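Local coordinates for protein predicted component of a thermophile-specific DNA repair system, contains a RAMP domain (Methanopyrus kandleri, PDB 4N0L) that binds RNA, most probably crRNA, as the Csm3 subunit of a type III-A CRISPR system, and may also have endonuclease activity, at residues A[114-117]-A[118-121]; A[238-241]-A[242-246]. All blocks are in the same frame, centred on the assembly; numbering follows the deposited sequence.

Overall arrangement
Both contacts are local, each within consecutive residues, so neither closes a long loop and they neither nest nor cross. From the N terminus the chain first runs through strand 7-16 and helix 51-69, then reaches contact 1, where residues 114-117 lead into the short helix 116-121 beside the zinc ion. Contact 2 follows much later, in the first turns of helix 238-255, which comes after strand 223-231 of the antiparallel sheet. Their centres lie about 10 Å apart, and the two helices touch: Arg119 NE forms a salt bridge with Asp241 OD1, 2.7 Å away, while Pro116 packs on Tyr244. The zinc-bearing segment is thereby tied to a helix of the RRM-like core.

Contact 1: residues A[114-117]-A[118-121]; sequences TCPV and CRIF. With ZN (zinc ion), chain C.
The guanidinium of Arg119 has Pro116 CA over one face, 3.6 Å above the plane and offset toward the rim, while at its edge NH1 meets Thr114 OG1. That bond is short, NH1 to OG1 2.8 Å, but bent to 128° at the hydrogen and therefore weak; the stronger partners lie outside, Asp241 for the arginine and Glu237 for the threonine. The arginine chain, extended from CG to NE, carries the guanidinium across Pro116. Asp241 forms a salt bridge with it, and Glu237 adds a long, weak ion pair. The Phe121 ring has Ile120 CG2 over one face and the carbonyl oxygen Val117 O at its edge, in plane, 3.5 Å from CD2. Val117 O also accepts the backbone N-H of Phe121. Ile120 lays CD1 against Pro116 O, 3.3 Å away, and its side chain also touches Val172 and Asp241 of helix 238-255. Cys115 occupies the N-cap position, and its carbonyl oxygen receives Arg119 N at 2.9 Å. Both sulfurs bind one zinc ion: Cys115 SG and Cys118 SG each lie 2.3 Å from it. Cys115 places SG anti to its backbone N (chi1 -175°) whereas Cys118 turns SG beside its own (chi1 -67°), and the two sulfurs end 4.1 Å apart. His86 and Cys88 complete the four-ligand site. Two cysteines separated by two residues at the start of a helix form the CxxC half of a zinc site of three cysteines and one histidine, here joining the 86-88 region to helix 116-121.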
loop_
_atom_site.group_PDB
_atom_site.type_symbol
_atom_site.label_atom_id
_atom_site.label_comp_id
_atom_site.label_asym_id
_atom_site.label_seq_id
_atom_site.Cartn_x
_atom_site.Cartn_y
_atom_site.Cartn_z
ATOM N N THR A 114 -15.975 6.117 -6.964
ATOM C CA THR A 114 -14.634 6.530 -6.555
ATOM C C THR A 114 -13.546 5.590 -7.064
ATOM O O THR A 114 -13.813 4.445 -7.427
ATOM C CB THR A 114 -14.511 6.627 -5.023
ATOM O OG1 THR A 114 -14.779 5.348 -4.434
ATOM C CG2 THR A 114 -15.481 7.664 -4.467
ATOM N N CYS A 115 -12.315 6.094 -7.084
ATOM C CA CYS A 115 -11.168 5.333 -7.562
ATOM C C CYS A 115 -10.402 4.716 -6.396
ATOM O O CYS A 115 -9.855 5.437 -5.563
ATOM C CB CYS A 115 -10.239 6.225 -8.386
ATOM S SG CYS A 115 -8.850 5.362 -9.168
ATOM N N PRO A 116 -10.362 3.377 -6.338
ATOM C CA PRO A 116 -9.647 2.638 -5.290
ATOM C C PRO A 116 -8.160 2.976 -5.249
ATOM O O PRO A 116 -7.603 3.150 -4.166
ATOM C CB PRO A 116 -9.858 1.174 -5.684
ATOM C CG PRO A 116 -11.086 1.180 -6.520
ATOM C CD PRO A 116 -11.056 2.473 -7.270
ATOM N N VAL A 117 -7.530 3.048 -6.417
ATOM C CA VAL A 117 -6.113 3.383 -6.513
ATOM C C VAL A 117 -5.785 4.705 -5.829
ATOM O O VAL A 117 -4.958 4.763 -4.919
ATOM C CB VAL A 117 -5.651 3.469 -7.979
ATOM C CG1 VAL A 117 -4.190 3.901 -8.051
ATOM C CG2 VAL A 117 -5.853 2.134 -8.679
ATOM N N CYS A 118 -6.449 5.766 -6.271
ATOM C CA CYS A 118 -6.139 7.116 -5.814
ATOM C C CYS A 118 -6.654 7.412 -4.401
ATOM O O CYS A 118 -5.996 8.122 -3.641
ATOM C CB CYS A 118 -6.688 8.139 -6.813
ATOM S SG CYS A 118 -5.857 8.102 -8.435
ATOM N N ARG A 119 -7.820 6.882 -4.043
ATOM C CA ARG A 119 -8.381 7.153 -2.719
ATOM C C ARG A 119 -7.566 6.476 -1.608
ATOM O O ARG A 119 -7.507 6.970 -0.480
ATOM C CB ARG A 119 -9.850 6.711 -2.650
ATOM C CG ARG A 119 -10.056 5.235 -2.340
ATOM C CD ARG A 119 -11.458 4.761 -2.695
ATOM N NE ARG A 119 -11.671 3.380 -2.272
ATOM C CZ ARG A 119 -12.564 2.556 -2.813
ATOM N NH1 ARG A 119 -13.341 2.971 -3.805
ATOM N NH2 ARG A 119 -12.678 1.314 -2.357
ATOM N N ILE A 120 -6.932 5.352 -1.936
ATOM C CA ILE A 120 -6.122 4.605 -0.974
ATOM C C ILE A 120 -4.667 5.069 -0.961
ATOM O O ILE A 120 -4.099 5.343 0.097
ATOM C CB ILE A 120 -6.156 3.084 -1.264
ATOM C CG1 ILE A 120 -7.555 2.517 -1.015
ATOM C CG2 ILE A 120 -5.136 2.347 -0.409
ATOM C CD1 ILE A 120 -7.736 1.107 -1.534
ATOM N N PHE A 121 -4.060 5.132 -2.141
ATOM C CA PHE A 121 -2.632 5.408 -2.248
ATOM C C PHE A 121 -2.337 6.871 -2.596
ATOM O O PHE A 121 -1.193 7.235 -2.876
ATOM C CB PHE A 121 -2.001 4.477 -3.284
ATOM C CG PHE A 121 -2.072 3.019 -2.910
ATOM C CD1 PHE A 121 -1.153 2.463 -2.033
ATOM C CD2 PHE A 121 -3.057 2.202 -3.443
ATOM C CE1 PHE A 121 -1.221 1.120 -1.689
ATOM C CE2 PHE A 121 -3.129 0.858 -3.105
ATOM C CZ PHE A 121 -2.211 0.317 -2.226
HETATM ZN ZN ZN C . -7.547 7.190 -9.754
#

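Contact 2: residues A[238-241]-A[242-246]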
loop_
_atom_site.group_PDB
_atom_site.type_symbol
_atom_site.label_atom_id
_atom_site.label_comp_id
_atom_site.label_asym_id
_atom_site.label_seq_id
_atom_site.Cartn_x
_atom_site.Cartn_y
_atom_site.Cartn_z
ATOM N N LEU A 238 -14.750 1.216 3.613
ATOM C CA LEU A 238 -13.821 0.635 4.579
ATOM C C LEU A 238 -13.376 -0.779 4.204
ATOM O O LEU A 238 -12.182 -1.052 4.078
ATOM C CB LEU A 238 -14.455 0.622 5.972
ATOM C CG LEU A 238 -13.739 -0.215 7.031
ATOM C CD1 LEU A 238 -12.353 0.353 7.280
ATOM C CD2 LEU A 238 -14.541 -0.266 8.320
ATOM N N GLU A 239 -14.341 -1.676 4.030
ATOM C CA GLU A 239 -14.032 -3.067 3.721
ATOM C C GLU A 239 -13.369 -3.193 2.356
ATOM O O GLU A 239 -12.424 -3.965 2.185
ATOM C CB GLU A 239 -15.292 -3.930 3.775
ATOM C CG GLU A 239 -15.049 -5.371 3.368
ATOM C CD GLU A 239 -16.169 -6.295 3.789
ATOM O OE1 GLU A 239 -17.256 -5.793 4.139
ATOM O OE2 GLU A 239 -15.956 -7.525 3.778
ATOM N N SER A 240 -13.874 -2.433 1.387
ATOM C CA SER A 240 -13.330 -2.454 0.037
ATOM C C SER A 240 -11.867 -2.024 0.031
ATOM O O SER A 240 -11.041 -2.630 -0.654
ATOM C CB SER A 240 -14.148 -1.549 -0.888
ATOM O OG SER A 240 -14.905 -2.316 -1.809
ATOM N N ASP A 241 -11.551 -0.990 0.807
ATOM C CA ASP A 241 -10.183 -0.494 0.904
ATOM C C ASP A 241 -9.252 -1.561 1.474
ATOM O O ASP A 241 -8.150 -1.772 0.965
ATOM C CB ASP A 241 -10.118 0.761 1.775
ATOM C CG ASP A 241 -10.564 2.014 1.039
ATOM O OD1 ASP A 241 -10.894 1.927 -0.163
ATOM O OD2 ASP A 241 -10.574 3.094 1.671
ATOM N N LEU A 242 -9.708 -2.232 2.528
ATOM C CA LEU A 242 -8.928 -3.284 3.167
ATOM C C LEU A 242 -8.645 -4.419 2.193
ATOM O O LEU A 242 -7.537 -4.954 2.159
ATOM C CB LEU A 242 -9.653 -3.818 4.403
ATOM C CG LEU A 242 -9.786 -2.839 5.569
ATOM C CD1 LEU A 242 -10.445 -3.510 6.764
ATOM C CD2 LEU A 242 -8.433 -2.253 5.949
ATOM N N LYS A 243 -9.653 -4.779 1.405
ATOM C CA LYS A 243 -9.500 -5.799 0.375
ATOM C C LYS A 243 -8.416 -5.427 -0.624
ATOM O O LYS A 243 -7.564 -6.246 -0.963
ATOM C CB LYS A 243 -10.825 -6.029 -0.357
ATOM C CG LYS A 243 -10.810 -7.236 -1.282
ATOM C CD LYS A 243 -11.591 -6.973 -2.558
ATOM C CE LYS A 243 -13.044 -6.651 -2.258
ATOM N NZ LYS A 243 -13.750 -6.114 -3.451
ATOM N N TYR A 244 -8.453 -4.184 -1.089
ATOM C CA TYR A 244 -7.514 -3.723 -2.101
ATOM C C TYR A 244 -6.121 -3.489 -1.520
ATOM O O TYR A 244 -5.118 -3.748 -2.182
ATOM C CB TYR A 244 -8.044 -2.452 -2.768
ATOM C CG TYR A 244 -9.318 -2.685 -3.553
ATOM C CD1 TYR A 244 -9.493 -3.846 -4.298
ATOM C CD2 TYR A 244 -10.351 -1.754 -3.542
ATOM C CE1 TYR A 244 -10.653 -4.070 -5.014
ATOM C CE2 TYR A 244 -11.517 -1.970 -4.254
ATOM C CZ TYR A 244 -11.661 -3.131 -4.989
ATOM O OH TYR A 244 -12.817 -3.357 -5.702
ATOM N N LEU A 245 -6.064 -3.013 -0.280
ATOM C CA LEU A 245 -4.790 -2.844 0.408
ATOM C C LEU A 245 -4.092 -4.193 0.579
ATOM O O LEU A 245 -2.912 -4.339 0.252
ATOM C CB LEU A 245 -4.991 -2.177 1.769
ATOM C CG LEU A 245 -3.731 -2.070 2.632
ATOM C CD1 LEU A 245 -2.644 -1.296 1.896
ATOM C CD2 LEU A 245 -4.042 -1.425 3.973
ATOM N N MET A 246 -4.830 -5.172 1.096
ATOM C CA MET A 246 -4.320 -6.533 1.234
ATOM C C MET A 246 -3.914 -7.096 -0.123
ATOM O O MET A 246 -2.862 -7.723 -0.253
ATOM C CB MET A 246 -5.361 -7.446 1.882
ATOM C CG MET A 246 -5.608 -7.203 3.363
ATOM S SD MET A 246 -4.130 -7.403 4.371
ATOM C CE MET A 246 -4.800 -7.094 6.005
HETATM O O HOH W 1 -15.546 -4.259 -3.742
#
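Ser240 and Lys243 reach the same water from positions three residues apart, on the same side of the helix: water 1 lies 2.8 Å from Ser240 OG and accepts a hydrogen bond from Lys243 NZ at 2.6 Å. The two side chains do not bond directly, OG and NZ being 4.3 Å apart. Lys243 starts with CG anti to its backbone N (chi1 -170°) and bends at its second and third torsions, a course that brings the ammonium back near the serine. Tyr244 packs against the Ser240 carbonyl. Its ring lies obliquely to Ser240 O, with CD2 the nearest ring atom at 3.1 Å, and its CE2 is 4.2 Å from Ser240 OG. The ring continues outward to Phe62 and to Trp66, which it meets edge-to-face, and its hydroxyl bonds to Glu111. Ile120 of the zinc-bearing helix also touches this tyrosine. The backbone carries the ordinary i to i+4 ladder of an alpha helix, the beginning of helix 238-255 in the RAMP domain: Lys243 N reaches Glu239 O, and Leu245 N reaches Asp241 O at 2.7 Å. Leu238 and Leu242 sit one turn apart on another side of the helix, meeting methyl to methyl, with 4.3 Å between Leu238 CD1 and Leu242 CD1. Leu242 CG also lies 3.3 Å from Leu238 O. The carboxylate of Asp241 is held by partners outside this helix. Buried there, it is gripped by Arg119 and by a salt bridge from Arg171 to OD2, the latter oxygen also bonding the hydroxyl of Tyr230, surroundings that would probably keep it ionised.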